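Long-range contact in divalent-cation tolerance protein CutA (Pyrococcus horikoshii, PDB 1UKU), which takes part in resistance to heavy metals, forming a homotrimer that binds a copper ion at the interface between two trimers: residues K16-A28 against W62-P74. Residues are numbered along the deposited sequence; the frame is centred on the assembly and turned at random.
Sequences KVVKTLLKERLIA and WEELKERIKELHP
Leu21 enters as a knob into the hole formed by Leu65, Arg68, Ile69 and Leu72. Its branched end suits a double task: CD2 meets Leu65 CD1 at 3.8 Å and also touches Leu72 CD1, while CD1 lies 3.9 Å from Ile69 CG1. Both methyls of Leu65 touch Ile27, Leu65 CD2 lying 3.8 Å from Ile27 CG2, and both Ile27 and Ile69 rest on Leu55 of the sheet beneath. At the C-terminal end of helix 62-72, compact Val17 lies against the Leu72 backbone, its CG2 3.5 Å from Leu72 O. Thr20 is amphipathic: OG1 bonds back to Lys16 O, and CG2, anti to the backbone N, is turned to Leu72 CD1. Past the Schellman motif at Arg25, Leu26 packs CD1 3.6 Å from Arg68 CG and CD2 against the stem of Glu64, whose carboxylate pairs with Lys101.

Arg68 borders this core with its methylenes and carries its charge outward. Bends at chi2 and chi3 fold the chain so that the guanidinium meets Glu24 side-on. Arg68 NE bonds to Glu24 OE2 and Arg68 NH2 to Glu24 OE1, each at 2.8 Å and nearly straight. The planes are 11° apart. Glu71 OE1 accepts a further bond from Arg68 NH1, completing a salt-bridge network, so two carboxylates fix the group's rotation. The contact joins helices 11-23 and 62-72, roughly antiparallel at 142°, into the two-helix layer over the antiparallel sheet of the ferredoxin-like CutA fold.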
loop_
_atom_site.group_PDB
_atom_site.type_symbol
_atom_site.label_atom_id
_atom_site.label_comp_id
_atom_site.label_asym_id
_atom_site.label_seq_id
_atom_site.Cartn_x
_atom_site.Cartn_y
_atom_site.Cartn_z
ATOM N N LYS A 16 -7.239 -12.776 -14.243
ATOM C CA LYS A 16 -8.468 -13.554 -14.370
ATOM C C LYS A 16 -9.395 -13.261 -13.199
ATOM O O LYS A 16 -10.578 -12.986 -13.366
ATOM C CB LYS A 16 -8.162 -15.044 -14.387
ATOM C CG LYS A 16 -9.404 -15.922 -14.542
ATOM C CD LYS A 16 -8.974 -17.371 -14.724
ATOM C CE LYS A 16 -10.051 -18.353 -14.333
ATOM N NZ LYS A 16 -9.529 -19.746 -14.403
ATOM N N VAL A 17 -8.831 -13.292 -11.993
ATOM C CA VAL A 17 -9.618 -13.093 -10.782
ATOM C C VAL A 17 -10.147 -11.671 -10.742
ATOM O O VAL A 17 -11.316 -11.457 -10.522
ATOM C CB VAL A 17 -8.827 -13.481 -9.525
ATOM C CG1 VAL A 17 -9.597 -13.106 -8.248
ATOM C CG2 VAL A 17 -8.537 -14.991 -9.545
ATOM N N VAL A 18 -9.301 -10.689 -11.022
ATOM C CA VAL A 18 -9.734 -9.288 -10.975
ATOM C C VAL A 18 -10.796 -8.973 -12.015
ATOM O O VAL A 18 -11.784 -8.270 -11.718
ATOM C CB VAL A 18 -8.533 -8.342 -11.109
ATOM C CG1 VAL A 18 -8.912 -6.938 -11.558
ATOM C CG2 VAL A 18 -7.761 -8.338 -9.794
ATOM N N LYS A 19 -10.624 -9.515 -13.205
ATOM C CA LYS A 19 -11.618 -9.284 -14.254
ATOM C C LYS A 19 -12.959 -9.969 -13.870
ATOM O O LYS A 19 -14.018 -9.393 -14.107
ATOM C CB LYS A 19 -11.123 -9.741 -15.634
ATOM C CG LYS A 19 -9.993 -8.905 -16.189
ATOM C CD LYS A 19 -9.542 -9.329 -17.583
ATOM C CE LYS A 19 -8.393 -8.463 -18.068
ATOM N NZ LYS A 19 -7.940 -8.857 -19.434
ATOM N N THR A 20 -12.931 -11.155 -13.259
ATOM C CA THR A 20 -14.165 -11.802 -12.763
ATOM C C THR A 20 -14.840 -10.928 -11.697
ATOM O O THR A 20 -16.053 -10.787 -11.680
ATOM C CB THR A 20 -13.845 -13.172 -12.189
ATOM O OG1 THR A 20 -13.267 -13.986 -13.229
ATOM C CG2 THR A 20 -15.081 -13.863 -11.737
ATOM N N LEU A 21 -14.055 -10.335 -10.807
ATOM C CA LEU A 21 -14.603 -9.524 -9.728
ATOM C C LEU A 21 -15.214 -8.266 -10.325
ATOM O O LEU A 21 -16.261 -7.808 -9.835
ATOM C CB LEU A 21 -13.550 -9.183 -8.685
ATOM C CG LEU A 21 -12.982 -10.347 -7.873
ATOM C CD1 LEU A 21 -11.828 -9.843 -6.968
ATOM C CD2 LEU A 21 -14.013 -11.106 -7.025
ATOM N N LEU A 22 -14.597 -7.688 -11.360
ATOM C CA LEU A 22 -15.171 -6.532 -12.051
ATOM C C LEU A 22 -16.485 -6.930 -12.732
ATOM O O LEU A 22 -17.482 -6.225 -12.618
ATOM C CB LEU A 22 -14.190 -5.932 -13.066
ATOM C CG LEU A 22 -13.058 -5.117 -12.421
ATOM C CD1 LEU A 22 -11.901 -4.947 -13.390
ATOM C CD2 LEU A 22 -13.543 -3.759 -11.964
ATOM N N LYS A 23 -16.482 -8.057 -13.421
ATOM C CA LYS A 23 -17.702 -8.521 -14.109
ATOM C C LYS A 23 -18.851 -8.725 -13.129
ATOM O O LYS A 23 -20.014 -8.460 -13.468
ATOM C CB LYS A 23 -17.433 -9.798 -14.884
ATOM C CG LYS A 23 -16.589 -9.518 -16.150
ATOM C CD LYS A 23 -16.460 -10.703 -17.084
ATOM C CE LYS A 23 -16.165 -12.012 -16.386
ATOM N NZ LYS A 23 -15.651 -13.030 -17.351
ATOM N N GLU A 24 -18.540 -9.196 -11.915
ATOM C CA GLU A 24 -19.509 -9.434 -10.862
ATOM C C GLU A 24 -19.832 -8.189 -10.085
ATOM O O GLU A 24 -20.628 -8.235 -9.152
ATOM C CB GLU A 24 -19.031 -10.570 -9.960
ATOM C CG GLU A 24 -19.068 -11.880 -10.708
ATOM C CD GLU A 24 -18.585 -13.062 -9.918
ATOM O OE1 GLU A 24 -18.299 -14.099 -10.550
ATOM O OE2 GLU A 24 -18.506 -12.955 -8.682
ATOM N N ARG A 25 -19.187 -7.078 -10.459
ATOM C CA ARG A 25 -19.439 -5.748 -9.929
ATOM C C ARG A 25 -19.150 -5.669 -8.410
ATOM O O ARG A 25 -19.686 -4.866 -7.669
ATOM C CB ARG A 25 -20.829 -5.284 -10.402
ATOM C CG ARG A 25 -20.827 -4.991 -11.938
ATOM C CD ARG A 25 -20.417 -3.614 -12.244
ATOM N NE ARG A 25 -20.402 -3.236 -13.663
ATOM C CZ ARG A 25 -20.060 -2.026 -14.101
ATOM N NH1 ARG A 25 -19.671 -1.106 -13.248
ATOM N NH2 ARG A 25 -20.052 -1.729 -15.405
ATOM N N LEU A 26 -18.177 -6.485 -7.984
ATOM C CA LEU A 26 -17.792 -6.547 -6.583
ATOM C C LEU A 26 -16.695 -5.566 -6.207
ATOM O O LEU A 26 -16.494 -5.324 -5.022
ATOM C CB LEU A 26 -17.390 -7.956 -6.160
ATOM C CG LEU A 26 -18.575 -8.916 -6.137
ATOM C CD1 LEU A 26 -18.073 -10.337 -5.941
ATOM C CD2 LEU A 26 -19.554 -8.535 -5.040
ATOM N N ILE A 27 -15.984 -5.080 -7.220
ATOM C CA ILE A 27 -14.946 -4.050 -7.065
ATOM C C ILE A 27 -15.134 -3.022 -8.150
ATOM O O ILE A 27 -15.636 -3.353 -9.209
ATOM C CB ILE A 27 -13.490 -4.627 -7.093
ATOM C CG1 ILE A 27 -13.102 -5.199 -8.454
ATOM C CG2 ILE A 27 -13.317 -5.649 -5.983
ATOM C CD1 ILE A 27 -11.657 -5.710 -8.498
ATOM N N ALA A 28 -14.694 -1.794 -7.875
ATOM C CA ALA A 28 -14.688 -0.750 -8.891
ATOM C C ALA A 28 -13.395 -0.700 -9.687
ATOM O O ALA A 28 -13.381 -0.256 -10.831
ATOM C CB ALA A 28 -14.934 0.598 -8.270
ATOM N N TRP A 62 -17.829 -6.025 1.513
ATOM C CA TRP A 62 -16.661 -6.755 2.042
ATOM C C TRP A 62 -16.893 -8.260 2.164
ATOM O O TRP A 62 -16.104 -9.043 1.684
ATOM C CB TRP A 62 -16.225 -6.185 3.382
ATOM C CG TRP A 62 -15.325 -7.063 4.177
ATOM C CD1 TRP A 62 -15.557 -7.523 5.431
ATOM C CD2 TRP A 62 -14.033 -7.545 3.805
ATOM N NE1 TRP A 62 -14.495 -8.286 5.866
ATOM C CE2 TRP A 62 -13.555 -8.340 4.873
ATOM C CE3 TRP A 62 -13.250 -7.440 2.654
ATOM C CZ2 TRP A 62 -12.307 -8.964 4.850
ATOM C CZ3 TRP A 62 -12.011 -8.091 2.630
ATOM C CH2 TRP A 62 -11.555 -8.837 3.718
ATOM N N GLU A 63 -17.952 -8.690 2.841
ATOM C CA GLU A 63 -18.109 -10.119 3.097
ATOM C C GLU A 63 -18.335 -10.902 1.804
ATOM O O GLU A 63 -17.781 -11.973 1.614
ATOM C CB GLU A 63 -19.239 -10.407 4.128
ATOM C CG GLU A 63 -18.911 -9.955 5.550
ATOM C CD GLU A 63 -17.679 -10.615 6.154
ATOM O OE1 GLU A 63 -17.167 -11.633 5.631
ATOM O OE2 GLU A 63 -17.225 -10.092 7.200
ATOM N N GLU A 64 -19.134 -10.342 0.904
ATOM C CA GLU A 64 -19.370 -10.979 -0.364
ATOM C C GLU A 64 -18.081 -11.049 -1.168
ATOM O O GLU A 64 -17.805 -12.033 -1.821
ATOM C CB GLU A 64 -20.471 -10.219 -1.119
ATOM C CG GLU A 64 -20.937 -10.904 -2.382
ATOM C CD GLU A 64 -22.136 -10.235 -3.031
ATOM O OE1 GLU A 64 -22.554 -10.777 -4.066
ATOM O OE2 GLU A 64 -22.617 -9.185 -2.541
ATOM N N LEU A 65 -17.299 -9.972 -1.142
ATOM C CA LEU A 65 -16.061 -9.926 -1.911
ATOM C C LEU A 65 -15.047 -10.919 -1.345
ATOM O O LEU A 65 -14.379 -11.627 -2.080
ATOM C CB LEU A 65 -15.486 -8.512 -1.902
ATOM C CG LEU A 65 -14.089 -8.362 -2.524
ATOM C CD1 LEU A 65 -14.076 -8.822 -3.959
ATOM C CD2 LEU A 65 -13.597 -6.947 -2.384
ATOM N N LYS A 66 -14.937 -10.956 -0.020
ATOM C CA LYS A 66 -14.025 -11.865 0.634
ATOM C C LYS A 66 -14.366 -13.306 0.270
ATOM O O LYS A 66 -13.475 -14.094 -0.054
ATOM C CB LYS A 66 -14.080 -11.684 2.132
ATOM C CG LYS A 66 -13.145 -12.645 2.856
ATOM C CD LYS A 66 -13.180 -12.515 4.354
ATOM C CE LYS A 66 -13.932 -13.650 4.932
ATOM N NZ LYS A 66 -14.829 -13.185 5.963
ATOM N N GLU A 67 -15.649 -13.655 0.292
ATOM C CA GLU A 67 -16.038 -15.019 -0.086
ATOM C C GLU A 67 -15.699 -15.318 -1.528
ATOM O O GLU A 67 -15.173 -16.399 -1.824
ATOM C CB GLU A 67 -17.538 -15.248 0.128
ATOM C CG GLU A 67 -18.025 -16.627 -0.344
ATOM C CD GLU A 67 -17.387 -17.830 0.365
ATOM O OE1 GLU A 67 -17.323 -18.942 -0.246
ATOM O OE2 GLU A 67 -16.922 -17.734 1.512
ATOM N N ARG A 68 -15.960 -14.376 -2.433
ATOM C CA ARG A 68 -15.639 -14.612 -3.827
ATOM C C ARG A 68 -14.131 -14.756 -4.058
ATOM O O ARG A 68 -13.698 -15.617 -4.832
ATOM C CB ARG A 68 -16.254 -13.555 -4.736
ATOM C CG ARG A 68 -17.697 -13.796 -5.038
ATOM C CD ARG A 68 -17.980 -15.153 -5.716
ATOM N NE ARG A 68 -17.737 -15.220 -7.156
ATOM C CZ ARG A 68 -17.278 -16.289 -7.813
ATOM N NH1 ARG A 68 -16.938 -17.399 -7.175
ATOM N NH2 ARG A 68 -17.156 -16.251 -9.122
ATOM N N ILE A 69 -13.325 -13.964 -3.374
ATOM C CA ILE A 69 -11.898 -14.130 -3.521
ATOM C C ILE A 69 -11.488 -15.497 -3.022
ATOM O O ILE A 69 -10.660 -16.144 -3.660
ATOM C CB ILE A 69 -11.125 -13.006 -2.821
ATOM C CG1 ILE A 69 -11.367 -11.672 -3.547
ATOM C CG2 ILE A 69 -9.608 -13.319 -2.793
ATOM C CD1 ILE A 69 -10.902 -10.459 -2.734
ATOM N N LYS A 70 -12.051 -15.951 -1.902
ATOM C CA LYS A 70 -11.702 -17.285 -1.401
ATOM C C LYS A 70 -12.002 -18.327 -2.468
ATOM O O LYS A 70 -11.233 -19.246 -2.676
ATOM C CB LYS A 70 -12.468 -17.606 -0.110
ATOM C CG LYS A 70 -11.977 -16.861 1.102
ATOM C CD LYS A 70 -12.982 -16.887 2.234
ATOM C CE LYS A 70 -13.081 -18.230 2.877
ATOM N NZ LYS A 70 -14.103 -18.149 3.967
ATOM N N GLU A 71 -13.143 -18.165 -3.125
ATOM C CA GLU A 71 -13.611 -19.108 -4.129
ATOM C C GLU A 71 -12.824 -19.046 -5.431
ATOM O O GLU A 71 -12.802 -20.017 -6.202
ATOM C CB GLU A 71 -15.083 -18.867 -4.426
ATOM C CG GLU A 71 -15.987 -19.293 -3.294
ATOM C CD GLU A 71 -17.384 -18.760 -3.454
ATOM O OE1 GLU A 71 -17.690 -18.106 -4.459
ATOM O OE2 GLU A 71 -18.204 -19.022 -2.542
ATOM N N LEU A 72 -12.181 -17.919 -5.711
ATOM C CA LEU A 72 -11.449 -17.756 -6.973
ATOM C C LEU A 72 -9.923 -17.886 -6.844
ATOM O O LEU A 72 -9.219 -18.018 -7.854
ATOM C CB LEU A 72 -11.764 -16.396 -7.594
ATOM C CG LEU A 72 -13.204 -16.261 -8.070
ATOM C CD1 LEU A 72 -13.492 -14.805 -8.436
ATOM C CD2 LEU A 72 -13.473 -17.141 -9.267
ATOM N N HIS A 73 -9.429 -17.890 -5.626
ATOM C CA HIS A 73 -7.992 -17.671 -5.420
ATOM C C HIS A 73 -7.190 -18.928 -5.709
ATOM O O HIS A 73 -7.585 -20.020 -5.295
ATOM C CB HIS A 73 -7.702 -17.228 -3.989
ATOM C CG HIS A 73 -6.493 -16.352 -3.886
ATOM N ND1 HIS A 73 -5.218 -16.807 -4.127
ATOM C CD2 HIS A 73 -6.390 -15.033 -3.614
ATOM C CE1 HIS A 73 -4.374 -15.788 -4.030
ATOM N NE2 HIS A 73 -5.069 -14.698 -3.722
ATOM N N PRO A 74 -6.053 -18.790 -6.398
ATOM C CA PRO A 74 -5.154 -19.946 -6.581
ATOM C C PRO A 74 -4.464 -20.469 -5.325
ATOM O O PRO A 74 -3.991 -21.617 -5.332
ATOM C CB PRO A 74 -4.121 -19.452 -7.594
ATOM C CG PRO A 74 -4.242 -17.979 -7.634
ATOM C CD PRO A 74 -5.616 -17.610 -7.171
#